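Local coordinates for Xcc_ctr_pt (Xanthomonas campestris pv. campestris, PDB 6NJW), which is probably a metal-dependent DNA nuclease of the OLD family, here represented by its C-terminal region with the Toprim domain, at residues R32-A37 / R192-L197; N132-E137 / V205-I210. One frame throughout, in Å; residues are numbered along the deposited sequence.

Interaction 1 (R32-A37 / R192-L197); sequences RFIVPA and RFAQAL
Phe33 and Ile34, on helix 29-41 of the Toprim domain, meet Ala194 and Gln195 on helix 190-197, forming a nearly parallel helix pair whose axes diverge by only 20° and approach to 8.3 Å. Close spacing is possible because the small Ala194 faces the partner helix. Its CB lies 3.7 Å from Ile34 CG1, and on the buried side Ile34 CD1 reaches out more loosely to Leu197 CD2, at 4.3 Å. Helix 134-154 lies against Leu197, and Val201 in a loop touches Ile34, so this half of the interface is apolar and enclosed.

The solvent side is built differently. Here an exposed glutamine lies flat against a partly exposed ring. With CG beside its backbone N (chi1 -72°) and the chain extended beyond it, Gln195 reaches across the Phe33 ring, and the amide stacks on it with the two planes 15° apart. Arg32 adds a further flat group, its guanidinium lying against Phe33 CZ while NH1 forms a salt bridge with Asp29. The glutamine grips the ring through a CH-pi contact as well: Gln195 CG sits 3.5 Å from the Phe33 ring centroid, over the face.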
# COMPACT_ATOMS: atom_id res chain seq x y z
N ARG A 32 2.76 -5.69 0.57
CA ARG A 32 3.86 -6.30 -0.17
C ARG A 32 3.35 -7.30 -1.20
O ARG A 32 3.96 -7.46 -2.27
CB ARG A 32 4.82 -6.98 0.81
CG ARG A 32 5.90 -7.87 0.21
CD ARG A 32 6.84 -8.35 1.37
NE ARG A 32 7.65 -9.51 1.04
CZ ARG A 32 7.84 -10.54 1.86
NH1 ARG A 32 7.25 -10.56 3.05
NH2 ARG A 32 8.60 -11.56 1.50
N PHE A 33 2.24 -7.97 -0.91
CA PHE A 33 1.69 -8.93 -1.86
C PHE A 33 0.47 -8.41 -2.61
O PHE A 33 0.25 -8.80 -3.75
CB PHE A 33 1.34 -10.24 -1.14
CG PHE A 33 2.53 -10.93 -0.57
CD1 PHE A 33 3.47 -11.51 -1.42
CD2 PHE A 33 2.73 -10.98 0.80
CE1 PHE A 33 4.59 -12.15 -0.89
CE2 PHE A 33 3.84 -11.61 1.33
CZ PHE A 33 4.78 -12.20 0.49
N ILE A 34 -0.30 -7.50 -2.01
CA ILE A 34 -1.50 -7.01 -2.68
C ILE A 34 -1.16 -5.99 -3.77
O ILE A 34 -1.78 -5.97 -4.83
CB ILE A 34 -2.47 -6.43 -1.63
CG1 ILE A 34 -3.22 -7.55 -0.91
CG2 ILE A 34 -3.48 -5.51 -2.26
CD1 ILE A 34 -4.22 -8.27 -1.81
N VAL A 35 -0.18 -5.13 -3.52
CA VAL A 35 0.16 -4.09 -4.49
C VAL A 35 0.62 -4.68 -5.82
O VAL A 35 0.13 -4.22 -6.88
CB VAL A 35 1.15 -3.09 -3.89
CG1 VAL A 35 1.73 -2.17 -4.96
CG2 VAL A 35 0.46 -2.25 -2.81
N PRO A 36 1.52 -5.67 -5.87
CA PRO A 36 1.86 -6.26 -7.18
C PRO A 36 0.69 -6.94 -7.86
O PRO A 36 0.63 -6.95 -9.10
CB PRO A 36 2.96 -7.28 -6.86
CG PRO A 36 3.44 -6.96 -5.47
CD PRO A 36 2.35 -6.22 -4.78
N ALA A 37 -0.22 -7.56 -7.11
CA ALA A 37 -1.41 -8.14 -7.71
C ALA A 37 -2.26 -7.07 -8.38
O ALA A 37 -2.76 -7.27 -9.49
CB ALA A 37 -2.22 -8.91 -6.66
N ARG A 192 0.29 -14.03 4.68
CA ARG A 192 -0.38 -15.22 4.19
C ARG A 192 -1.77 -14.89 3.68
O ARG A 192 -2.18 -15.35 2.60
CB ARG A 192 -0.46 -16.28 5.30
CG ARG A 192 -1.34 -17.48 4.97
CD ARG A 192 -1.23 -18.59 6.03
NE ARG A 192 0.16 -18.93 6.30
CZ ARG A 192 0.83 -19.91 5.71
NH1 ARG A 192 0.22 -20.68 4.81
NH2 ARG A 192 2.10 -20.13 6.02
N PHE A 193 -2.51 -14.06 4.43
CA PHE A 193 -3.85 -13.66 4.00
C PHE A 193 -3.82 -12.92 2.67
O PHE A 193 -4.64 -13.19 1.78
CB PHE A 193 -4.49 -12.78 5.08
CG PHE A 193 -5.87 -12.35 4.74
CD1 PHE A 193 -6.93 -13.22 4.92
CD2 PHE A 193 -6.11 -11.09 4.21
CE1 PHE A 193 -8.21 -12.83 4.60
CE2 PHE A 193 -7.39 -10.70 3.88
CZ PHE A 193 -8.45 -11.56 4.07
N ALA A 194 -2.90 -11.97 2.52
CA ALA A 194 -2.86 -11.17 1.30
C ALA A 194 -2.51 -12.03 0.08
O ALA A 194 -3.06 -11.83 -1.01
CB ALA A 194 -1.85 -10.03 1.45
N GLN A 195 -1.61 -13.00 0.25
CA GLN A 195 -1.26 -13.88 -0.86
C GLN A 195 -2.45 -14.72 -1.31
O GLN A 195 -2.66 -14.92 -2.51
CB GLN A 195 -0.10 -14.79 -0.45
CG GLN A 195 1.23 -14.08 -0.33
CD GLN A 195 2.32 -15.04 0.12
OE1 GLN A 195 2.41 -15.39 1.30
NE2 GLN A 195 3.14 -15.49 -0.82
N ALA A 196 -3.23 -15.22 -0.35
CA ALA A 196 -4.44 -15.98 -0.68
C ALA A 196 -5.51 -15.10 -1.29
O ALA A 196 -6.34 -15.58 -2.07
CB ALA A 196 -4.97 -16.68 0.57
N LEU A 197 -5.52 -13.80 -0.96
CA LEU A 197 -6.51 -12.91 -1.55
C LEU A 197 -6.09 -12.41 -2.92
O LEU A 197 -6.95 -12.07 -3.74
CB LEU A 197 -6.76 -11.72 -0.62
CG LEU A 197 -7.89 -10.75 -1.00
CD1 LEU A 197 -9.23 -11.46 -1.03
CD2 LEU A 197 -7.92 -9.57 -0.05

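Interaction 2 (N132-E137 / V205-I210); sequences NTLEPE and VCPAYI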
# COMPACT_ATOMS: atom_id res chain seq x y z
N ASN A 132 -8.28 5.01 4.92
CA ASN A 132 -8.66 3.82 5.65
C ASN A 132 -7.41 3.00 5.93
O ASN A 132 -6.28 3.46 5.74
CB ASN A 132 -9.70 3.02 4.84
CG ASN A 132 -10.57 2.11 5.72
OD1 ASN A 132 -10.22 1.83 6.87
ND2 ASN A 132 -11.69 1.65 5.17
N THR A 133 -7.60 1.77 6.39
CA THR A 133 -6.57 0.75 6.35
C THR A 133 -6.97 -0.28 5.29
O THR A 133 -8.14 -0.41 4.94
CB THR A 133 -6.37 0.07 7.71
OG1 THR A 133 -7.65 -0.33 8.23
CG2 THR A 133 -5.71 1.05 8.69
N LEU A 134 -5.98 -1.03 4.80
CA LEU A 134 -6.15 -1.74 3.53
C LEU A 134 -7.26 -2.79 3.59
O LEU A 134 -8.17 -2.78 2.76
CB LEU A 134 -4.82 -2.39 3.12
CG LEU A 134 -4.87 -3.17 1.81
CD1 LEU A 134 -5.31 -2.26 0.66
CD2 LEU A 134 -3.50 -3.76 1.53
N GLU A 135 -7.18 -3.71 4.54
CA GLU A 135 -8.10 -4.84 4.50
C GLU A 135 -9.56 -4.43 4.72
O GLU A 135 -10.45 -4.95 4.03
CB GLU A 135 -7.68 -5.89 5.52
CG GLU A 135 -6.32 -6.53 5.22
CD GLU A 135 -5.18 -5.86 5.96
OE1 GLU A 135 -5.33 -4.66 6.32
OE2 GLU A 135 -4.15 -6.53 6.20
N PRO A 136 -9.88 -3.53 5.66
CA PRO A 136 -11.28 -3.09 5.76
C PRO A 136 -11.77 -2.38 4.51
O PRO A 136 -12.91 -2.58 4.09
CB PRO A 136 -11.28 -2.17 6.99
CG PRO A 136 -10.06 -2.57 7.77
CD PRO A 136 -9.05 -2.95 6.73
N GLU A 137 -10.92 -1.57 3.87
CA GLU A 137 -11.33 -0.96 2.61
C GLU A 137 -11.67 -2.02 1.57
O GLU A 137 -12.72 -1.96 0.93
CB GLU A 137 -10.24 -0.02 2.08
CG GLU A 137 -10.40 0.27 0.59
CD GLU A 137 -9.91 1.65 0.16
OE1 GLU A 137 -9.20 2.31 0.94
OE2 GLU A 137 -10.26 2.07 -0.97
N VAL A 205 -11.69 -2.84 -8.28
CA VAL A 205 -11.67 -2.68 -6.83
C VAL A 205 -10.32 -2.16 -6.32
O VAL A 205 -9.99 -2.34 -5.15
CB VAL A 205 -12.06 -3.97 -6.10
CG1 VAL A 205 -13.49 -4.38 -6.46
CG2 VAL A 205 -11.06 -5.11 -6.39
N CYS A 206 -9.53 -1.54 -7.18
CA CYS A 206 -8.22 -1.05 -6.75
C CYS A 206 -8.39 0.22 -5.91
O CYS A 206 -9.00 1.18 -6.39
CB CYS A 206 -7.32 -0.75 -7.95
SG CYS A 206 -5.60 -0.30 -7.50
N PRO A 207 -7.88 0.26 -4.68
CA PRO A 207 -7.92 1.51 -3.92
C PRO A 207 -7.20 2.61 -4.67
O PRO A 207 -6.19 2.38 -5.34
CB PRO A 207 -7.20 1.16 -2.61
CG PRO A 207 -7.27 -0.34 -2.52
CD PRO A 207 -7.25 -0.83 -3.94
N ALA A 208 -7.73 3.83 -4.53
CA ALA A 208 -7.21 4.97 -5.29
C ALA A 208 -5.75 5.28 -4.95
O ALA A 208 -4.96 5.64 -5.83
CB ALA A 208 -8.09 6.19 -5.05
N TYR A 209 -5.37 5.15 -3.68
CA TYR A 209 -3.99 5.50 -3.34
C TYR A 209 -3.00 4.52 -3.97
O TYR A 209 -1.89 4.92 -4.34
CB TYR A 209 -3.81 5.62 -1.82
CG TYR A 209 -3.66 4.34 -1.03
CD1 TYR A 209 -4.66 3.37 -1.01
CD2 TYR A 209 -2.52 4.11 -0.27
CE1 TYR A 209 -4.52 2.19 -0.26
CE2 TYR A 209 -2.37 2.93 0.47
CZ TYR A 209 -3.37 1.98 0.48
OH TYR A 209 -3.22 0.82 1.21
N ILE A 210 -3.40 3.26 -4.14
CA ILE A 210 -2.53 2.28 -4.78
C ILE A 210 -2.42 2.55 -6.28
O ILE A 210 -1.32 2.50 -6.86
CB ILE A 210 -3.04 0.85 -4.49
CG1 ILE A 210 -2.82 0.51 -3.00
CG2 ILE A 210 -2.36 -0.18 -5.38
CD1 ILE A 210 -3.28 -0.90 -2.64
O HOH W 1 -10.01 4.22 -2.57
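Leu134 and Tyr209 meet at about a right angle, the ends of both side chains coming together. In Leu134, CG lies anti to the backbone N (chi1 180°), which sends it out from the helix, and chi2 then turns one methyl to the tyrosine: Leu134 CD1 comes to 3.8 Å from Tyr209 OH. The same methyl packs against Ile210 CD1 at 4.1 Å and against Pro207 CG at 4.2 Å, so a single branch serves three partners. The hydroxyl is buried here with no hydrogen-bonding partner in the model, while the Tyr209 side chain lies about 3 Å from the bound magnesium.

Tyr209, in the first turn of its helix, takes a chi1 of 80°, which is uncommon further along a helix. CG then stands between the backbone N and the carbonyl carbon, and one face of the ring lies against its own neighbour, with Ile210 CG1 3.6 Å above the plane.

Glu137 makes the second half of the contact. Its bent chain brings the carboxylate obliquely across the CB side of the proline, Glu137 OE2 lying 3.6 Å from Pro207 CB. A water bridges the segments here: it donates to Glu137 OE2 at 2.7 Å and accepts from Ala208 N at 3.0 Å. Because Ala208 opens helix 208-226, just after the N-cap Pro207, this water links the carboxylate to the first N-H of the helix. Phe38 of helix 29-41 also touches Pro207.

Two helix starts are thus brought together beside the metal centre of a Toprim fold: Tyr209 and Asp82 are the residues of the magnesium site in this structure, consistent with the metal-dependent cleavage chemistry of OLD family nucleases.

Helix 29-41 joins the two contacts. One flank of it packs on helix 190-197 in interaction 1, while Val35 CG2 touches Ile210 CD1 at 4.0 Å and Ile34 CG2 touches Leu134 CD2 at 4.2 Å, both residues of interaction 2. The centres of the two contacts lie about 13 Å apart. Their segments alternate along the chain, and helix 29-41 bears on both, as a partner in the first and through Val35 and Ile34 on the second. Their relation to the metal differs: the Tyr209 side chain is about 3 Å from the bound magnesium, whereas that of Ile34 is about 9 Å away. Interaction 2 therefore belongs to the site itself, and interaction 1 lies one layer behind it.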